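Local coordinates for putative gdp-fucose protein o-fucosyltransferase 1 (Caenorhabditis elegans, PDB 3ZY2) that is a putative O-fucosyltransferase of the GT-B glycosyltransferase class, with two Rossmann-like domains and guanosine-5'-diphosphate bound in the model, at residues A[25-30]-A[174-180]; A[258-262]-A[330-334]; A[271-276]-A[299-305]. All blocks are in the same frame, centred on the assembly; numbering follows the deposited sequence.

Contact 1: A[25-30]-A[174-180]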
loop_
_atom_site.group_PDB
_atom_site.type_symbol
_atom_site.label_atom_id
_atom_site.label_comp_id
_atom_site.label_asym_id
_atom_site.label_seq_id
_atom_site.Cartn_x
_atom_site.Cartn_y
_atom_site.Cartn_z
ATOM N N ASP A 25 -1.880 -17.580 5.278
ATOM C CA ASP A 25 -2.479 -17.313 3.955
ATOM C C ASP A 25 -1.503 -16.531 3.054
ATOM O O ASP A 25 -1.277 -16.895 1.887
ATOM C CB ASP A 25 -3.810 -16.581 4.158
ATOM C CG ASP A 25 -4.789 -16.845 3.054
ATOM O OD1 ASP A 25 -4.892 -18.011 2.607
ATOM O OD2 ASP A 25 -5.450 -15.886 2.630
ATOM N N GLN A 26 -0.870 -15.506 3.620
ATOM C CA GLN A 26 0.104 -14.722 2.848
ATOM C C GLN A 26 1.412 -15.500 2.699
ATOM O O GLN A 26 2.061 -15.429 1.655
ATOM C CB GLN A 26 0.353 -13.364 3.515
ATOM C CG GLN A 26 -0.799 -12.391 3.312
ATOM C CD GLN A 26 -0.370 -10.965 3.587
ATOM O OE1 GLN A 26 -0.087 -10.614 4.724
ATOM N NE2 GLN A 26 -0.304 -10.140 2.543
ATOM N N PHE A 27 1.796 -16.280 3.707
ATOM C CA PHE A 27 3.050 -17.061 3.646
ATOM C C PHE A 27 3.087 -18.039 2.448
ATOM O O PHE A 27 4.107 -18.165 1.791
ATOM C CB PHE A 27 3.250 -17.772 5.002
ATOM C CG PHE A 27 4.426 -18.672 5.066
ATOM C CD1 PHE A 27 5.686 -18.286 4.614
ATOM C CD2 PHE A 27 4.294 -19.915 5.671
ATOM C CE1 PHE A 27 6.788 -19.170 4.715
ATOM C CE2 PHE A 27 5.388 -20.786 5.788
ATOM C CZ PHE A 27 6.643 -20.402 5.286
ATOM N N LEU A 28 1.954 -18.679 2.144
ATOM C CA LEU A 28 1.860 -19.538 0.939
ATOM C C LEU A 28 2.239 -18.762 -0.316
ATOM O O LEU A 28 2.991 -19.268 -1.155
ATOM C CB LEU A 28 0.447 -20.089 0.780
ATOM C CG LEU A 28 -0.040 -20.941 1.949
ATOM C CD1 LEU A 28 -1.446 -21.427 1.593
ATOM C CD2 LEU A 28 0.898 -22.088 2.233
ATOM N N GLY A 29 1.699 -17.552 -0.461
ATOM C CA GLY A 29 2.051 -16.689 -1.610
ATOM C C GLY A 29 3.509 -16.282 -1.609
ATOM O O GLY A 29 4.154 -16.221 -2.654
ATOM N N VAL A 30 4.058 -16.035 -0.422
ATOM C CA VAL A 30 5.473 -15.667 -0.350
ATOM C C VAL A 30 6.395 -16.822 -0.733
ATOM O O VAL A 30 7.407 -16.630 -1.411
ATOM C CB VAL A 30 5.877 -15.056 1.020
ATOM C CG1 VAL A 30 7.345 -14.646 0.965
ATOM C CG2 VAL A 30 4.999 -13.843 1.403
ATOM N N ALA A 174 4.096 -8.665 3.641
ATOM C CA ALA A 174 4.308 -9.883 2.864
ATOM C C ALA A 174 4.071 -9.613 1.380
ATOM O O ALA A 174 3.003 -9.087 1.022
ATOM C CB ALA A 174 3.376 -10.977 3.369
ATOM N N PRO A 175 5.037 -9.988 0.506
ATOM C CA PRO A 175 4.859 -9.761 -0.931
ATOM C C PRO A 175 3.985 -10.845 -1.560
ATOM O O PRO A 175 4.443 -11.642 -2.407
ATOM C CB PRO A 175 6.296 -9.797 -1.481
ATOM C CG PRO A 175 7.030 -10.658 -0.539
ATOM C CD PRO A 175 6.421 -10.402 0.822
ATOM N N ALA A 176 2.728 -10.861 -1.126
ATOM C CA ALA A 176 1.778 -11.906 -1.508
ATOM C C ALA A 176 0.364 -11.373 -1.426
ATOM O O ALA A 176 0.068 -10.532 -0.589
ATOM C CB ALA A 176 1.899 -13.090 -0.570
ATOM N N PRO A 177 -0.539 -11.891 -2.265
ATOM C CA PRO A 177 -1.933 -11.482 -2.158
ATOM C C PRO A 177 -2.595 -11.888 -0.857
ATOM O O PRO A 177 -2.191 -12.859 -0.203
ATOM C CB PRO A 177 -2.613 -12.249 -3.303
ATOM C CG PRO A 177 -1.562 -12.507 -4.264
ATOM C CD PRO A 177 -0.301 -12.706 -3.471
ATOM N N PHE A 178 -3.611 -11.125 -0.476
ATOM C CA PHE A 178 -4.514 -11.519 0.570
ATOM C C PHE A 178 -5.908 -11.069 0.202
ATOM O O PHE A 178 -6.094 -9.918 -0.175
ATOM C CB PHE A 178 -4.142 -10.896 1.915
ATOM C CG PHE A 178 -5.114 -11.247 2.998
ATOM C CD1 PHE A 178 -5.012 -12.471 3.658
ATOM C CD2 PHE A 178 -6.194 -10.417 3.286
ATOM C CE1 PHE A 178 -5.931 -12.841 4.653
ATOM C CE2 PHE A 178 -7.118 -10.760 4.288
ATOM C CZ PHE A 178 -6.988 -11.991 4.968
ATOM N N PRO A 179 -6.895 -11.964 0.294
ATOM C CA PRO A 179 -6.794 -13.404 0.584
ATOM C C PRO A 179 -5.976 -14.150 -0.476
ATOM O O PRO A 179 -5.815 -13.662 -1.599
ATOM C CB PRO A 179 -8.268 -13.851 0.538
ATOM C CG PRO A 179 -9.034 -12.585 0.860
ATOM C CD PRO A 179 -8.301 -11.551 0.103
ATOM N N SER A 180 -5.457 -15.324 -0.126
ATOM C CA SER A 180 -4.638 -16.085 -1.076
ATOM C C SER A 180 -5.410 -16.491 -2.328
ATOM O O SER A 180 -6.632 -16.730 -2.286
ATOM C CB SER A 180 -4.083 -17.354 -0.425
ATOM O OG SER A 180 -5.151 -18.156 0.062
HETATM O O HOH W 1 -1.021 -15.403 -0.622
HETATM O O HOH W 2 1.774 -8.632 5.397
#

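Contact 2: A[258-262]-A[330-334]. With GDP (guanosine-5'-diphosphate), chain C.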
loop_
_atom_site.group_PDB
_atom_site.type_symbol
_atom_site.label_atom_id
_atom_site.label_comp_id
_atom_site.label_asym_id
_atom_site.label_seq_id
_atom_site.Cartn_x
_atom_site.Cartn_y
_atom_site.Cartn_z
ATOM N N GLU A 258 -25.638 -16.386 7.493
ATOM C CA GLU A 258 -25.869 -17.765 7.952
ATOM C C GLU A 258 -24.614 -18.626 7.780
ATOM O O GLU A 258 -24.365 -19.542 8.556
ATOM C CB GLU A 258 -27.022 -18.416 7.175
ATOM C CG GLU A 258 -28.429 -17.980 7.571
ATOM C CD GLU A 258 -29.501 -18.550 6.644
ATOM O OE1 GLU A 258 -29.426 -18.319 5.413
ATOM O OE2 GLU A 258 -30.440 -19.212 7.143
ATOM N N ILE A 259 -23.837 -18.336 6.743
ATOM C CA ILE A 259 -22.581 -19.044 6.490
ATOM C C ILE A 259 -21.472 -18.439 7.343
ATOM O O ILE A 259 -20.673 -19.149 7.940
ATOM C CB ILE A 259 -22.233 -19.003 4.980
ATOM C CG1 ILE A 259 -23.236 -19.857 4.198
ATOM C CG2 ILE A 259 -20.791 -19.439 4.695
ATOM C CD1 ILE A 259 -23.293 -19.518 2.717
ATOM N N CYS A 260 -21.432 -17.115 7.422
ATOM C CA CYS A 260 -20.360 -16.450 8.147
ATOM C C CYS A 260 -20.471 -16.683 9.657
ATOM O O CYS A 260 -19.473 -16.939 10.335
ATOM C CB CYS A 260 -20.405 -14.950 7.854
ATOM S SG CYS A 260 -18.994 -14.010 8.428
ATOM N N SER A 261 -21.696 -16.589 10.162
ATOM C CA SER A 261 -21.967 -16.683 11.593
ATOM C C SER A 261 -23.246 -17.487 11.839
ATOM O O SER A 261 -24.307 -16.898 12.089
ATOM C CB SER A 261 -22.092 -15.265 12.185
ATOM O OG SER A 261 -22.075 -15.313 13.598
ATOM N N PRO A 262 -23.166 -18.829 11.751
ATOM C CA PRO A 262 -24.344 -19.669 12.002
ATOM C C PRO A 262 -24.900 -19.445 13.404
ATOM O O PRO A 262 -24.126 -19.189 14.345
ATOM C CB PRO A 262 -23.813 -21.107 11.911
ATOM C CG PRO A 262 -22.472 -21.010 11.351
ATOM C CD PRO A 262 -21.949 -19.620 11.530
ATOM N N GLY A 330 -15.988 -26.726 8.957
ATOM C CA GLY A 330 -15.397 -25.430 9.267
ATOM C C GLY A 330 -16.295 -24.244 9.036
ATOM O O GLY A 330 -17.478 -24.408 8.691
ATOM N N ASN A 331 -15.694 -23.074 9.222
ATOM C CA ASN A 331 -16.321 -21.803 8.910
ATOM C C ASN A 331 -15.713 -21.307 7.616
ATOM O O ASN A 331 -14.506 -21.074 7.534
ATOM C CB ASN A 331 -16.061 -20.816 10.038
ATOM C CG ASN A 331 -16.775 -19.528 9.820
ATOM O OD1 ASN A 331 -16.507 -18.837 8.837
ATOM N ND2 ASN A 331 -17.729 -19.209 10.691
ATOM N N CYS A 332 -16.555 -21.160 6.604
ATOM C CA CYS A 332 -16.072 -20.827 5.278
ATOM C C CYS A 332 -15.358 -19.481 5.191
ATOM O O CYS A 332 -14.486 -19.295 4.337
ATOM C CB CYS A 332 -17.237 -20.836 4.324
ATOM S SG CYS A 332 -16.720 -20.368 2.677
ATOM N N VAL A 333 -15.733 -18.537 6.043
ATOM C CA VAL A 333 -15.129 -17.198 5.976
ATOM C C VAL A 333 -13.775 -17.150 6.694
ATOM O O VAL A 333 -12.911 -16.335 6.403
ATOM C CB VAL A 333 -16.120 -16.105 6.515
ATOM C CG1 VAL A 333 -15.491 -14.720 6.484
ATOM C CG2 VAL A 333 -17.391 -16.145 5.718
ATOM N N SER A 334 -13.565 -18.057 7.630
ATOM C CA SER A 334 -12.380 -17.969 8.462
ATOM C C SER A 334 -11.119 -18.487 7.766
ATOM O O SER A 334 -11.070 -19.647 7.291
ATOM C CB SER A 334 -12.612 -18.749 9.740
ATOM O OG SER A 334 -11.420 -18.852 10.483
HETATM P PB GDP C . -9.807 -15.475 10.912
HETATM O O1B GDP C . -10.512 -16.605 11.567
HETATM O O2B GDP C . -9.412 -15.298 9.411
HETATM O O3B GDP C . -9.526 -14.171 11.879
HETATM O O3A GDP C . -8.405 -16.288 11.487
HETATM P PA GDP C . -6.929 -15.551 11.964
HETATM O O1A GDP C . -6.382 -17.148 12.398
HETATM O O2A GDP C . -6.243 -14.727 11.179
HETATM O "O5'" GDP C . -7.816 -14.703 13.273
HETATM C "C5'" GDP C . -8.057 -15.785 13.935
HETATM C "C4'" GDP C . -7.855 -15.979 15.252
HETATM O "O4'" GDP C . -8.582 -15.996 16.414
HETATM C "C3'" GDP C . -7.013 -17.083 15.237
HETATM O "O3'" GDP C . -5.282 -17.127 15.100
HETATM C "C2'" GDP C . -6.654 -17.762 17.292
HETATM O "O2'" GDP C . -5.751 -16.846 17.726
HETATM C "C1'" GDP C . -8.107 -17.352 17.453
HETATM N N9 GDP C . -8.804 -18.366 17.083
HETATM C C8 GDP C . -9.959 -18.465 15.673
HETATM N N7 GDP C . -10.154 -19.690 16.045
HETATM C C5 GDP C . -9.682 -20.400 16.992
HETATM C C6 GDP C . -9.631 -21.924 17.827
HETATM O O6 GDP C . -10.344 -22.625 17.274
HETATM N N1 GDP C . -8.934 -21.782 18.635
HETATM C C2 GDP C . -8.155 -21.024 19.239
HETATM N N2 GDP C . -7.561 -21.108 20.035
HETATM N N3 GDP C . -7.869 -19.524 18.845
HETATM C C4 GDP C . -8.714 -19.345 17.689
HETATM O O HOH W 3 -19.360 -21.491 7.238
#

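Contact 3: A[271-276]-A[299-305]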
loop_
_atom_site.group_PDB
_atom_site.type_symbol
_atom_site.label_atom_id
_atom_site.label_comp_id
_atom_site.label_asym_id
_atom_site.label_seq_id
_atom_site.Cartn_x
_atom_site.Cartn_y
_atom_site.Cartn_z
ATOM N N ILE A 271 -24.161 -30.264 13.277
ATOM C CA ILE A 271 -23.284 -31.232 13.966
ATOM C C ILE A 271 -23.984 -32.581 14.123
ATOM O O ILE A 271 -23.396 -33.635 13.885
ATOM C CB ILE A 271 -22.851 -30.718 15.344
ATOM C CG1 ILE A 271 -21.847 -29.558 15.179
ATOM C CG2 ILE A 271 -22.217 -31.863 16.182
ATOM C CD1 ILE A 271 -21.437 -28.879 16.481
ATOM N N VAL A 272 -25.248 -32.554 14.529
ATOM C CA VAL A 272 -25.991 -33.781 14.694
ATOM C C VAL A 272 -26.150 -34.506 13.348
ATOM O O VAL A 272 -25.991 -35.715 13.279
ATOM C CB VAL A 272 -27.382 -33.501 15.306
ATOM C CG1 VAL A 272 -28.287 -34.720 15.184
ATOM C CG2 VAL A 272 -27.236 -33.089 16.758
ATOM N N GLU A 273 -26.432 -33.745 12.288
ATOM C CA GLU A 273 -26.546 -34.308 10.948
ATOM C C GLU A 273 -25.246 -35.002 10.525
ATOM O O GLU A 273 -25.251 -36.129 10.043
ATOM C CB GLU A 273 -26.928 -33.197 9.955
ATOM C CG GLU A 273 -27.488 -33.716 8.659
ATOM C CD GLU A 273 -26.420 -34.155 7.682
ATOM O OE1 GLU A 273 -25.386 -33.456 7.563
ATOM O OE2 GLU A 273 -26.623 -35.206 7.026
ATOM N N LYS A 274 -24.126 -34.328 10.748
ATOM C CA LYS A 274 -22.837 -34.877 10.333
ATOM C C LYS A 274 -22.436 -36.066 11.198
ATOM O O LYS A 274 -21.860 -37.019 10.698
ATOM C CB LYS A 274 -21.750 -33.804 10.350
ATOM C CG LYS A 274 -22.006 -32.633 9.382
ATOM C CD LYS A 274 -22.012 -33.088 7.944
ATOM C CE LYS A 274 -22.278 -31.919 6.985
ATOM N NZ LYS A 274 -22.356 -32.414 5.581
ATOM N N VAL A 275 -22.751 -36.023 12.495
ATOM C CA VAL A 275 -22.531 -37.189 13.360
ATOM C C VAL A 275 -23.272 -38.418 12.814
ATOM O O VAL A 275 -22.714 -39.510 12.705
ATOM C CB VAL A 275 -22.947 -36.884 14.814
ATOM C CG1 VAL A 275 -23.175 -38.161 15.627
ATOM C CG2 VAL A 275 -21.873 -36.046 15.483
ATOM N N GLY A 276 -24.546 -38.208 12.470
ATOM C CA GLY A 276 -25.356 -39.253 11.856
ATOM C C GLY A 276 -24.768 -39.740 10.535
ATOM O O GLY A 276 -24.708 -40.949 10.299
ATOM N N ALA A 299 -27.389 -32.074 22.654
ATOM C CA ALA A 299 -27.851 -32.423 21.317
ATOM C C ALA A 299 -27.401 -33.819 20.861
ATOM O O ALA A 299 -28.079 -34.471 20.052
ATOM C CB ALA A 299 -27.439 -31.344 20.308
ATOM N N LEU A 300 -26.267 -34.273 21.397
ATOM C CA LEU A 300 -25.695 -35.587 21.058
ATOM C C LEU A 300 -26.162 -36.751 21.923
ATOM O O LEU A 300 -25.827 -37.901 21.631
ATOM C CB LEU A 300 -24.179 -35.516 21.120
ATOM C CG LEU A 300 -23.531 -34.639 20.066
ATOM C CD1 LEU A 300 -21.998 -34.605 20.282
ATOM C CD2 LEU A 300 -23.915 -35.098 18.638
ATOM N N LYS A 301 -26.930 -36.458 22.974
ATOM C CA LYS A 301 -27.457 -37.507 23.857
ATOM C C LYS A 301 -28.090 -38.701 23.130
ATOM O O LYS A 301 -27.809 -39.843 23.509
ATOM C CB LYS A 301 -28.413 -36.920 24.906
ATOM C CG LYS A 301 -27.686 -36.243 26.049
ATOM C CD LYS A 301 -28.605 -35.918 27.210
ATOM C CE LYS A 301 -27.836 -35.188 28.311
ATOM N NZ LYS A 301 -28.779 -34.634 29.328
ATOM N N PRO A 302 -28.923 -38.457 22.086
ATOM C CA PRO A 302 -29.509 -39.599 21.357
ATOM C C PRO A 302 -28.478 -40.544 20.732
ATOM O O PRO A 302 -28.796 -41.714 20.481
ATOM C CB PRO A 302 -30.334 -38.935 20.260
ATOM C CG PRO A 302 -30.688 -37.597 20.811
ATOM C CD PRO A 302 -29.436 -37.177 21.553
ATOM N N TYR A 303 -27.257 -40.056 20.509
ATOM C CA TYR A 303 -26.199 -40.857 19.919
ATOM C C TYR A 303 -25.244 -41.415 20.966
ATOM O O TYR A 303 -24.389 -42.229 20.633
ATOM C CB TYR A 303 -25.422 -39.999 18.917
ATOM C CG TYR A 303 -26.228 -39.662 17.701
ATOM C CD1 TYR A 303 -27.039 -38.533 17.671
ATOM C CD2 TYR A 303 -26.213 -40.495 16.589
ATOM C CE1 TYR A 303 -27.823 -38.241 16.547
ATOM C CE2 TYR A 303 -26.982 -40.221 15.472
ATOM C CZ TYR A 303 -27.774 -39.100 15.453
ATOM O OH TYR A 303 -28.515 -38.832 14.322
ATOM N N GLU A 304 -25.411 -40.996 22.230
ATOM C CA GLU A 304 -24.567 -41.455 23.348
ATOM C C GLU A 304 -23.091 -41.230 23.024
ATOM O O GLU A 304 -22.238 -42.115 23.198
ATOM C CB GLU A 304 -24.862 -42.914 23.712
ATOM C CG GLU A 304 -26.278 -43.152 24.237
ATOM C CD GLU A 304 -26.445 -44.547 24.842
ATOM O OE1 GLU A 304 -25.751 -45.497 24.401
ATOM O OE2 GLU A 304 -27.267 -44.688 25.762
ATOM N N ILE A 305 -22.798 -40.033 22.520
ATOM C CA ILE A 305 -21.418 -39.596 22.334
ATOM C C ILE A 305 -21.284 -38.188 22.876
ATOM O O ILE A 305 -22.307 -37.551 23.171
ATOM C CB ILE A 305 -20.967 -39.651 20.843
ATOM C CG1 ILE A 305 -21.714 -38.649 19.980
ATOM C CG2 ILE A 305 -21.099 -41.060 20.291
ATOM C CD1 ILE A 305 -20.985 -38.350 18.706
#

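Contact 1: A[25-30]-A[174-180]
D25 and S180 meet at one end of a contact in which an irregular chain, 174-180, runs along helix 20-37 in the first of the two Rossmann-like domains of this GT-B fold. The helix follows strand 10-13 of the parallel sheet, and the loop leaves the neighbouring strand 168-171.

The polar bonds lie at D25 and Q26. The D25 carboxylate takes two bonds from one residue: S180 OG donates to OD1 at 2.6 Å and S180 N to OD2 at 2.8 Å. Both donors stand above the carboxylate plane. With CG anti to the backbone N (chi1 -152°), the acid is carried out to the loop. OD1 also forms a salt bridge with R342 of helix 335-346, and S180 OG bonds W185 NE1, so this buried pair has further polar partners; the arginine would be expected to favour a charged carboxylate. The next helix residue, Q26, donates from NE2 to A176 O, 3.2 Å away, at a bent 145°.

Apolar contacts of G29 and V30 with 174-176 occupy the other end. A176 CB points at the helix where G29 has no side chain, and the CA atoms of G29 and A176 come within 4.8 Å. CG2 of V30 reaches A176 CB and P175 CD, each at 3.8 Å, and lies against A174 CB as well. P175 centres an inverse gamma turn. Between the two ends, Q26 packs its CG against F178 CB; the side chains cross at about a right angle, the amide plane turned 72° from the ring.

Two waters complete the seam. One donates to D25 O and P177 O, joining backbone to backbone; the other donates to Q26 OE1 at 2.8 Å while accepting from A174 N.

Contact 2: A[258-262]-A[330-334]
N331 turns its amide to the end of helix 257-260, and the nitrogen and the oxygen of that group do different work. ND2 donates to C260 O at 2.9 Å along an almost straight line (N-H...O 173°); the acceptor lies in the amide plane, whereas the donor sits 42° out of the C260 carbonyl plane. OD1 turns back on its own chain and accepts from V333 N at 2.9 Å, closing an Asx turn, with a weak bond from S334 N besides. An extended first torsion, CG anti to the backbone N (chi1 -175°), sets the amide between these partners.

V333 points its side chain at C260: CG2 meets SG at 3.8 Å and lies equally near C260 CA. Beside it, I259 CG2 touches C332 CB at 3.8 Å. A water donates to I259 O and accepts from C332 N, bridging the two backbones.

Both cysteines are tied away from one another, C260 to C228 and C332 to C245, so two disulfides converge on the seam without joining its sides. The loop leads from strand 327-330 of the second Rossmann-like domain into helix 335-346. At its N-cap S334 OG donates to GDP O1B at 2.7 Å and accepts from S337 N. The Asx turn thus shapes the backbone just ahead of a phosphate-binding residue, and the nearby helix N-terminus probably helps to stabilise the phosphate charge.

Contact 3: A[271-276]-A[299-305]
Helix 264-278 passes the end of helix 293-300 with CA atoms 6.6 Å apart at V272 and L300, and the gap has opened to 8.3 Å between those of G276 and Y303, where segment 299-305 has turned into a 3-10 segment. No hydrogen bond crosses this interface. V275 carries much of it through its two methyl groups. CG1 lies over one face of the Y303 ring, 4.1 Å from the centroid and 19° off the normal, a CH-pi contact displaced toward the rim. The same methyl meets I305 CD1 tip to tip at 3.8 Å, while CG2 rests 3.9 Å from L300 CD2.

The helices before and after strand 282-287 lie side by side in the second Rossmann-like domain, and V275 and L300 both pack on V283 of that strand.

V272, partly exposed, adds further contacts. Its CG1 approaches Y303 CE1 at 3.8 Å, the two side chains crossing at about a right angle, and CG2 touches A299 O at 3.7 Å. With CG anti to its carbonyl carbon (chi1 -69°), Y303 lays its ring across the first helix, bringing OH within 4.0 Å of G276 CA.

The three contacts follow the GT-B architecture from one domain to the other. Contact 1 belongs to the first Rossmann-like domain, contacts 2 and 3 to the second. GDP lies near contacts 1 and 2: S334 of contact 2 binds it directly, whereas the F178 side chain of contact 1 stays about 6 Å away. Those contacts have centres 21 Å apart and nearest atoms about 7 Å apart, with helix 335-346, which follows S334, supplying R342 to D25. Contact 3 is nested in the chain between the segments of contact 2, about 8 Å from it at the nearest atoms, but its I271 side chain is about 13 Å from GDP. Contacts 1 and 3 are separated by 38 Å between centres.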